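PDB 2AE8: imidazoleglycerol-phosphate dehydratase from Staphylococcus aureus subsp. aureus, which catalyses the manganese-dependent dehydration of imidazoleglycerol phosphate to imidazoleacetol phosphate, the sixth step of L-histidine biosynthesis. Local coordinates for residues D89-I97 with T155-F164; I109-T120 with A200-T208. All coordinates share one frame; numbering follows the deposited sequence.

Contact 1 of 2, residues D89-I97 with T155-F164; sequences DDHHVTEDI and TFDTELVEEF. With MG (magnesium ion), chain J; MG (magnesium ion), chain M.
The Phe164 ring meets Thr94 edge-on: the carbonyl O of Thr94 lies in the ring plane, 3.6 Å from Phe164 CD1, and Ile97 CG2 also reaches that edge. At the edge of the Phe156 ring, near its plane, sits Thr94 OG1, while the Asp90 carboxylate comes in obliquely, its plane 34° from the ring. The His91 ring is approached obliquely by Leu160 CD2 and Glu163 CG.

Leu160 divides its methyls: CD1 meets Asp90 CB (3.7 Å) and CD2 the backbone and ring of His91. Thr94 is fixed in rotation, because OG1, beside its own backbone N (chi1 -57°), bonds to Asp90 O at 2.7 Å; CG2 is thereby turned to Phe164 CB. Asp90 O thus takes Thr94 N and Thr94 OG1 from opposite faces of its plane.

No direct hydrogen bond joins the segments. Instead, one water donates to Asp90 OD1 and Thr155 O and accepts from Asp157 N, tying the helix start to the short strand 156-157.

His91 NE2 binds a magnesium ion at 2.3 Å, which Glu95 OE1 also binds at 2.2 Å, one helical turn on; His188 of a neighbouring subunit and three waters complete its shell. Glu163 OE2 stays 4.0 Å from this ion and accepts from a metal-bound water, a second-shell link here, although it is a manganese ligand in another structure of the protein. His92 NE2 holds the second ion with His65, His187 and Glu191 of a neighbouring subunit. The helical segments cross at -28°; 90-97 gives the ligands and 159-164 a second-shell carboxylate to the intersubunit dinuclear metal site of imidazoleglycerol-phosphate dehydratase.

Contact 2 of 2, residues I109-T120 with A200-T208; sequences IKDKKHFVRYGT and ALGIALTAT
In the beta-alpha-beta sandwich of this enzyme, built from a duplicated half-domain, helix 186-205 ends against strand 118-125, outermost of its sheet within the chain, and the loop leading into it, and a single beta bridge, Phe115 with Ala207, fastens the chain just beyond the helix. The short segments of strand and helix run nearly antiparallel (153°), their axes 6.1 Å apart at closest approach.

The bridge rests on two backbone bonds. Val116 N donates to Thr206 O at 2.8 Å, almost in line with the carbonyl, whereas Thr208 N reaches His114 O from above the carbonyl plane, 55° out of it. A third bond, Arg117 N to Ala204 O, uses an in-plane lone pair and engages the last turn of the helix.

Gly119 CA lies 3.5 Å from Ala200 O in a CA-H...O contact. Ala204 CB rests 3.4 Å from Arg117 O, and Ile203 CG2 packs on Tyr118 O. Val116 lies alongside Thr206, both side chains pointing the same way, with CG2 against Thr206 CB.

Arg117 NE forms a salt bridge with Asp135; the Tyr118 hydroxyl lies over the guanidinium face of Arg117 and is hydrogen-bonded to Lys195 of a neighbouring subunit. Arg117 probably binds substrate.

From the end of helix 90-111, Ile109 CG1 meets Leu205 CD2 at 3.8 Å. Lys112, bent at chi3 and chi4, brings NZ round to the carbonyl oxygen of Leu205 at 2.7 Å, with a C=O...N angle of 174°.

Helix 90-111 connects the two contacts: its first turns supply 90-97 to contact 1, its last turn belongs to 109-120 in contact 2. Their centres are 27 Å apart, on opposite sides of the chain's centre, and their nearest atoms, about 9 Å apart, do not touch. Along the sequence the segments alternate. Contact 1 supplies three of the metal ligands; contact 2 bears Arg117, whose side chain is about 9 Å from a bound magnesium ion and about 4 Å from that of Arg139, which probably also binds substrate. Arg139 of a further subunit packs on Glu95, consistent with active sites assembled from several subunits.

Contact 1 of 2, residues D89-I97 with T155-F164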
# COMPACT_ATOMS: atom_id res chain seq x y z
N ASP B 89 39.74 -19.21 15.24
CA ASP B 89 40.26 -20.07 16.31
C ASP B 89 39.26 -21.17 16.64
O ASP B 89 39.49 -22.34 16.28
CB ASP B 89 40.59 -19.26 17.56
CG ASP B 89 41.65 -19.93 18.42
OD1 ASP B 89 42.52 -20.65 17.86
OD2 ASP B 89 41.62 -19.72 19.66
N ASP B 90 38.16 -20.80 17.31
CA ASP B 90 37.04 -21.72 17.54
C ASP B 90 36.50 -22.24 16.22
O ASP B 90 35.99 -23.34 16.16
CB ASP B 90 35.87 -21.06 18.30
CG ASP B 90 36.12 -20.89 19.78
OD1 ASP B 90 35.15 -20.57 20.50
OD2 ASP B 90 37.27 -21.05 20.25
N HIS B 91 36.61 -21.44 15.16
CA HIS B 91 36.09 -21.83 13.84
C HIS B 91 36.88 -23.02 13.30
O HIS B 91 36.30 -24.04 12.93
CB HIS B 91 36.16 -20.67 12.84
CG HIS B 91 35.54 -20.98 11.50
ND1 HIS B 91 34.40 -20.34 11.05
CD2 HIS B 91 35.88 -21.87 10.54
CE1 HIS B 91 34.08 -20.82 9.86
NE2 HIS B 91 34.95 -21.75 9.53
N HIS B 92 38.20 -22.88 13.25
CA HIS B 92 39.03 -23.97 12.73
C HIS B 92 38.82 -25.22 13.58
O HIS B 92 38.49 -26.27 13.05
CB HIS B 92 40.49 -23.55 12.68
CG HIS B 92 40.73 -22.37 11.80
ND1 HIS B 92 41.64 -21.38 12.12
CD2 HIS B 92 40.18 -22.00 10.62
CE1 HIS B 92 41.64 -20.47 11.17
NE2 HIS B 92 40.76 -20.82 10.25
N VAL B 93 38.89 -25.07 14.89
CA VAL B 93 38.71 -26.20 15.80
C VAL B 93 37.36 -26.92 15.58
O VAL B 93 37.32 -28.13 15.38
CB VAL B 93 38.86 -25.76 17.27
CG1 VAL B 93 38.47 -26.87 18.23
CG2 VAL B 93 40.30 -25.31 17.53
N THR B 94 36.27 -26.16 15.59
CA THR B 94 34.93 -26.74 15.45
C THR B 94 34.76 -27.43 14.11
O THR B 94 34.26 -28.55 14.05
CB THR B 94 33.84 -25.65 15.63
OG1 THR B 94 34.02 -25.04 16.91
CG2 THR B 94 32.45 -26.23 15.58
N GLU B 95 35.18 -26.77 13.04
CA GLU B 95 35.11 -27.32 11.70
C GLU B 95 35.97 -28.59 11.54
O GLU B 95 35.53 -29.57 10.96
CB GLU B 95 35.52 -26.28 10.65
CG GLU B 95 35.52 -26.84 9.22
CD GLU B 95 35.67 -25.78 8.14
OE1 GLU B 95 35.80 -24.58 8.48
OE2 GLU B 95 35.64 -26.13 6.93
N ASP B 96 37.21 -28.54 12.03
CA ASP B 96 38.12 -29.69 11.89
C ASP B 96 37.62 -30.89 12.68
O ASP B 96 37.66 -32.02 12.20
CB ASP B 96 39.55 -29.33 12.26
CG ASP B 96 40.18 -28.35 11.27
OD1 ASP B 96 41.22 -27.75 11.59
OD2 ASP B 96 39.61 -28.17 10.17
N ILE B 97 37.09 -30.65 13.87
CA ILE B 97 36.43 -31.69 14.65
C ILE B 97 35.20 -32.26 13.91
O ILE B 97 34.98 -33.48 13.86
CB ILE B 97 36.08 -31.18 16.08
CG1 ILE B 97 37.39 -30.95 16.87
CG2 ILE B 97 35.15 -32.15 16.79
CD1 ILE B 97 37.20 -30.43 18.25
N THR B 155 30.95 -17.36 25.23
CA THR B 155 31.99 -16.86 24.35
C THR B 155 31.92 -17.53 22.97
O THR B 155 32.68 -17.20 22.05
CB THR B 155 33.37 -17.07 25.05
OG1 THR B 155 34.35 -16.20 24.46
CG2 THR B 155 33.79 -18.49 24.94
N PHE B 156 31.00 -18.48 22.81
CA PHE B 156 30.90 -19.29 21.58
C PHE B 156 30.09 -18.61 20.47
O PHE B 156 28.92 -18.29 20.66
CB PHE B 156 30.24 -20.63 21.94
CG PHE B 156 30.26 -21.65 20.84
CD1 PHE B 156 31.43 -22.34 20.52
CD2 PHE B 156 29.08 -21.96 20.15
CE1 PHE B 156 31.45 -23.30 19.51
CE2 PHE B 156 29.08 -22.91 19.15
CZ PHE B 156 30.26 -23.60 18.83
N ASP B 157 30.71 -18.45 19.29
CA ASP B 157 30.03 -17.92 18.10
C ASP B 157 29.01 -18.92 17.59
O ASP B 157 29.34 -20.01 17.15
CB ASP B 157 31.04 -17.59 17.00
CG ASP B 157 31.89 -16.37 17.33
OD1 ASP B 157 33.05 -16.31 16.91
OD2 ASP B 157 31.38 -15.45 18.01
N THR B 158 27.77 -18.51 17.66
CA THR B 158 26.62 -19.31 17.36
C THR B 158 26.58 -19.69 15.84
O THR B 158 26.03 -20.74 15.45
CB THR B 158 25.44 -18.44 17.88
OG1 THR B 158 24.59 -19.16 18.77
CG2 THR B 158 24.74 -17.69 16.82
N GLU B 159 27.17 -18.87 14.98
CA GLU B 159 27.32 -19.25 13.56
C GLU B 159 28.12 -20.55 13.34
O GLU B 159 28.07 -21.14 12.26
CB GLU B 159 27.89 -18.11 12.70
CG GLU B 159 29.36 -17.77 12.92
CD GLU B 159 29.83 -16.62 12.02
OE1 GLU B 159 28.99 -15.96 11.35
OE2 GLU B 159 31.06 -16.37 11.98
N LEU B 160 28.83 -21.00 14.38
CA LEU B 160 29.65 -22.21 14.29
C LEU B 160 28.80 -23.46 14.29
O LEU B 160 29.24 -24.50 13.84
CB LEU B 160 30.62 -22.29 15.47
CG LEU B 160 31.73 -21.25 15.42
CD1 LEU B 160 32.55 -21.32 16.70
CD2 LEU B 160 32.57 -21.42 14.17
N VAL B 161 27.58 -23.37 14.83
CA VAL B 161 26.70 -24.53 14.91
C VAL B 161 26.42 -25.10 13.50
O VAL B 161 26.57 -26.32 13.25
CB VAL B 161 25.37 -24.17 15.61
CG1 VAL B 161 24.39 -25.31 15.54
CG2 VAL B 161 25.62 -23.78 17.06
N GLU B 162 26.04 -24.23 12.57
CA GLU B 162 25.80 -24.70 11.19
C GLU B 162 27.11 -25.20 10.55
O GLU B 162 27.10 -26.20 9.82
CB GLU B 162 25.20 -23.58 10.34
CG GLU B 162 24.81 -24.01 8.93
CD GLU B 162 24.15 -22.87 8.15
OE1 GLU B 162 24.09 -21.74 8.69
OE2 GLU B 162 23.71 -23.11 7.00
N GLU B 163 28.22 -24.52 10.80
CA GLU B 163 29.51 -25.00 10.28
C GLU B 163 29.86 -26.41 10.76
O GLU B 163 30.40 -27.21 9.99
CB GLU B 163 30.64 -24.03 10.63
CG GLU B 163 30.36 -22.61 10.11
CD GLU B 163 29.95 -22.60 8.63
OE1 GLU B 163 28.79 -22.23 8.32
OE2 GLU B 163 30.79 -22.99 7.79
N PHE B 164 29.53 -26.72 12.01
CA PHE B 164 29.81 -28.04 12.59
C PHE B 164 28.96 -29.10 11.91
O PHE B 164 29.48 -30.13 11.47
CB PHE B 164 29.53 -28.06 14.09
CG PHE B 164 29.72 -29.43 14.71
CD1 PHE B 164 31.01 -29.91 14.97
CD2 PHE B 164 28.63 -30.24 14.99
CE1 PHE B 164 31.21 -31.18 15.52
CE2 PHE B 164 28.81 -31.52 15.53
CZ PHE B 164 30.11 -31.99 15.79
MG MG J . 34.81 -22.86 7.47
MG MG M . 40.14 -19.33 8.38
O HOH W 1 33.53 -18.65 19.52
O HOH W 2 34.52 -24.29 5.67
O HOH W 3 33.20 -23.75 8.00
O HOH W 4 36.63 -22.23 7.32

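Contact 2 of 2, residues I109-T120 with A200-T208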
# COMPACT_ATOMS: atom_id res chain seq x y z
N ILE B 109 29.88 -46.41 8.98
CA ILE B 109 28.73 -46.73 8.14
C ILE B 109 29.09 -47.76 7.06
O ILE B 109 28.35 -48.71 6.82
CB ILE B 109 28.13 -45.44 7.50
CG1 ILE B 109 27.35 -44.66 8.57
CG2 ILE B 109 27.21 -45.79 6.36
CD1 ILE B 109 27.15 -43.16 8.28
N LYS B 110 30.24 -47.56 6.42
CA LYS B 110 30.76 -48.49 5.43
C LYS B 110 30.81 -49.93 5.95
O LYS B 110 30.37 -50.85 5.26
CB LYS B 110 32.13 -48.03 4.92
CG LYS B 110 32.03 -46.84 3.97
CD LYS B 110 33.35 -46.44 3.35
CE LYS B 110 33.11 -45.59 2.12
NZ LYS B 110 34.26 -44.69 1.78
N ASP B 111 31.28 -50.10 7.19
CA ASP B 111 31.40 -51.43 7.79
C ASP B 111 30.09 -52.07 8.24
O ASP B 111 29.97 -53.29 8.26
CB ASP B 111 32.42 -51.44 8.93
CG ASP B 111 33.84 -51.20 8.44
OD1 ASP B 111 34.19 -51.64 7.32
OD2 ASP B 111 34.61 -50.57 9.19
N LYS B 112 29.10 -51.26 8.60
CA LYS B 112 27.76 -51.77 8.83
C LYS B 112 27.15 -52.07 7.47
O LYS B 112 27.42 -51.36 6.50
CB LYS B 112 26.91 -50.76 9.60
CG LYS B 112 27.20 -50.65 11.08
CD LYS B 112 26.46 -49.46 11.69
CE LYS B 112 26.08 -49.70 13.14
NZ LYS B 112 24.87 -50.57 13.26
N LYS B 113 26.36 -53.12 7.37
CA LYS B 113 25.70 -53.41 6.09
C LYS B 113 24.19 -53.21 6.19
O LYS B 113 23.57 -52.66 5.28
CB LYS B 113 26.05 -54.81 5.58
CG LYS B 113 27.07 -54.85 4.41
CD LYS B 113 28.51 -54.42 4.80
CE LYS B 113 29.34 -55.59 5.32
NZ LYS B 113 29.03 -55.98 6.75
N HIS B 114 23.62 -53.65 7.31
CA HIS B 114 22.19 -53.58 7.55
C HIS B 114 21.84 -52.69 8.76
O HIS B 114 22.08 -53.07 9.92
CB HIS B 114 21.63 -54.99 7.78
CG HIS B 114 21.65 -55.87 6.56
ND1 HIS B 114 22.24 -57.11 6.55
CD2 HIS B 114 21.13 -55.69 5.32
CE1 HIS B 114 22.10 -57.66 5.35
NE2 HIS B 114 21.43 -56.81 4.59
N PHE B 115 21.26 -51.53 8.49
CA PHE B 115 20.81 -50.61 9.54
C PHE B 115 19.46 -49.98 9.17
O PHE B 115 19.02 -50.05 8.02
CB PHE B 115 21.88 -49.55 9.83
CG PHE B 115 22.54 -49.00 8.60
CD1 PHE B 115 21.90 -48.04 7.81
CD2 PHE B 115 23.80 -49.44 8.21
CE1 PHE B 115 22.50 -47.55 6.66
CE2 PHE B 115 24.42 -48.94 7.07
CZ PHE B 115 23.76 -47.99 6.29
N VAL B 116 18.80 -49.38 10.17
CA VAL B 116 17.48 -48.76 9.99
C VAL B 116 17.51 -47.67 8.91
O VAL B 116 16.54 -47.52 8.16
CB VAL B 116 16.94 -48.21 11.36
CG1 VAL B 116 15.66 -47.37 11.19
CG2 VAL B 116 16.71 -49.36 12.34
N ARG B 117 18.63 -46.96 8.81
CA ARG B 117 18.90 -45.97 7.75
C ARG B 117 18.21 -44.61 7.93
O ARG B 117 18.84 -43.56 7.74
CB ARG B 117 18.63 -46.53 6.33
CG ARG B 117 18.92 -45.49 5.25
CD ARG B 117 18.74 -45.99 3.85
NE ARG B 117 18.65 -44.84 2.95
CZ ARG B 117 18.63 -44.90 1.63
NH1 ARG B 117 18.73 -46.07 1.00
NH2 ARG B 117 18.51 -43.78 0.92
N TYR B 118 16.93 -44.64 8.29
CA TYR B 118 16.13 -43.42 8.47
C TYR B 118 15.88 -43.16 9.94
O TYR B 118 15.44 -44.04 10.67
CB TYR B 118 14.78 -43.57 7.73
CG TYR B 118 14.94 -44.03 6.28
CD1 TYR B 118 14.85 -45.38 5.94
CD2 TYR B 118 15.19 -43.11 5.26
CE1 TYR B 118 15.00 -45.82 4.63
CE2 TYR B 118 15.34 -43.53 3.94
CZ TYR B 118 15.26 -44.89 3.64
OH TYR B 118 15.41 -45.31 2.34
N GLY B 119 16.16 -41.93 10.39
CA GLY B 119 15.82 -41.52 11.76
C GLY B 119 15.28 -40.10 11.81
O GLY B 119 15.85 -39.21 11.15
N THR B 120 14.20 -39.90 12.55
CA THR B 120 13.60 -38.58 12.81
C THR B 120 13.40 -38.38 14.32
O THR B 120 12.87 -39.26 15.00
CB THR B 120 12.24 -38.44 12.08
OG1 THR B 120 12.47 -38.43 10.67
CG2 THR B 120 11.53 -37.14 12.46
N ALA B 200 18.36 -38.95 16.23
CA ALA B 200 17.99 -39.36 14.87
C ALA B 200 19.09 -40.20 14.23
O ALA B 200 18.81 -41.21 13.58
CB ALA B 200 17.70 -38.12 13.99
N LEU B 201 20.34 -39.76 14.39
CA LEU B 201 21.49 -40.51 13.91
C LEU B 201 21.55 -41.88 14.58
O LEU B 201 21.64 -42.89 13.89
CB LEU B 201 22.81 -39.76 14.12
CG LEU B 201 24.08 -40.50 13.67
CD1 LEU B 201 24.10 -40.74 12.16
CD2 LEU B 201 25.34 -39.79 14.12
N GLY B 202 21.49 -41.91 15.91
CA GLY B 202 21.44 -43.16 16.66
C GLY B 202 20.40 -44.11 16.10
O GLY B 202 20.72 -45.28 15.81
N ILE B 203 19.17 -43.62 15.92
CA ILE B 203 18.07 -44.43 15.38
C ILE B 203 18.44 -45.01 14.01
O ILE B 203 18.25 -46.20 13.77
CB ILE B 203 16.74 -43.63 15.24
CG1 ILE B 203 16.08 -43.44 16.61
CG2 ILE B 203 15.77 -44.31 14.25
CD1 ILE B 203 15.13 -42.19 16.69
N ALA B 204 18.96 -44.16 13.13
CA ALA B 204 19.33 -44.55 11.78
C ALA B 204 20.45 -45.61 11.75
O ALA B 204 20.48 -46.46 10.86
CB ALA B 204 19.74 -43.33 10.98
N LEU B 205 21.39 -45.53 12.69
CA LEU B 205 22.52 -46.46 12.77
C LEU B 205 22.14 -47.81 13.38
O LEU B 205 22.96 -48.73 13.40
CB LEU B 205 23.68 -45.85 13.57
CG LEU B 205 24.49 -44.71 12.97
CD1 LEU B 205 25.34 -44.10 14.04
CD2 LEU B 205 25.36 -45.18 11.81
N THR B 206 20.92 -47.93 13.90
CA THR B 206 20.48 -49.17 14.54
C THR B 206 20.52 -50.36 13.58
O THR B 206 19.93 -50.32 12.50
CB THR B 206 19.08 -49.00 15.16
OG1 THR B 206 19.15 -48.00 16.18
CG2 THR B 206 18.56 -50.30 15.77
N ALA B 207 21.24 -51.41 13.99
CA ALA B 207 21.42 -52.62 13.18
C ALA B 207 20.09 -53.29 12.84
O ALA B 207 19.18 -53.31 13.66
CB ALA B 207 22.35 -53.61 13.91
N THR B 208 20.01 -53.84 11.63
CA THR B 208 18.78 -54.47 11.17
C THR B 208 18.97 -55.98 10.93
O THR B 208 18.13 -56.80 11.33
CB THR B 208 18.22 -53.75 9.93
OG1 THR B 208 16.80 -53.86 9.89
CG2 THR B 208 18.80 -54.30 8.65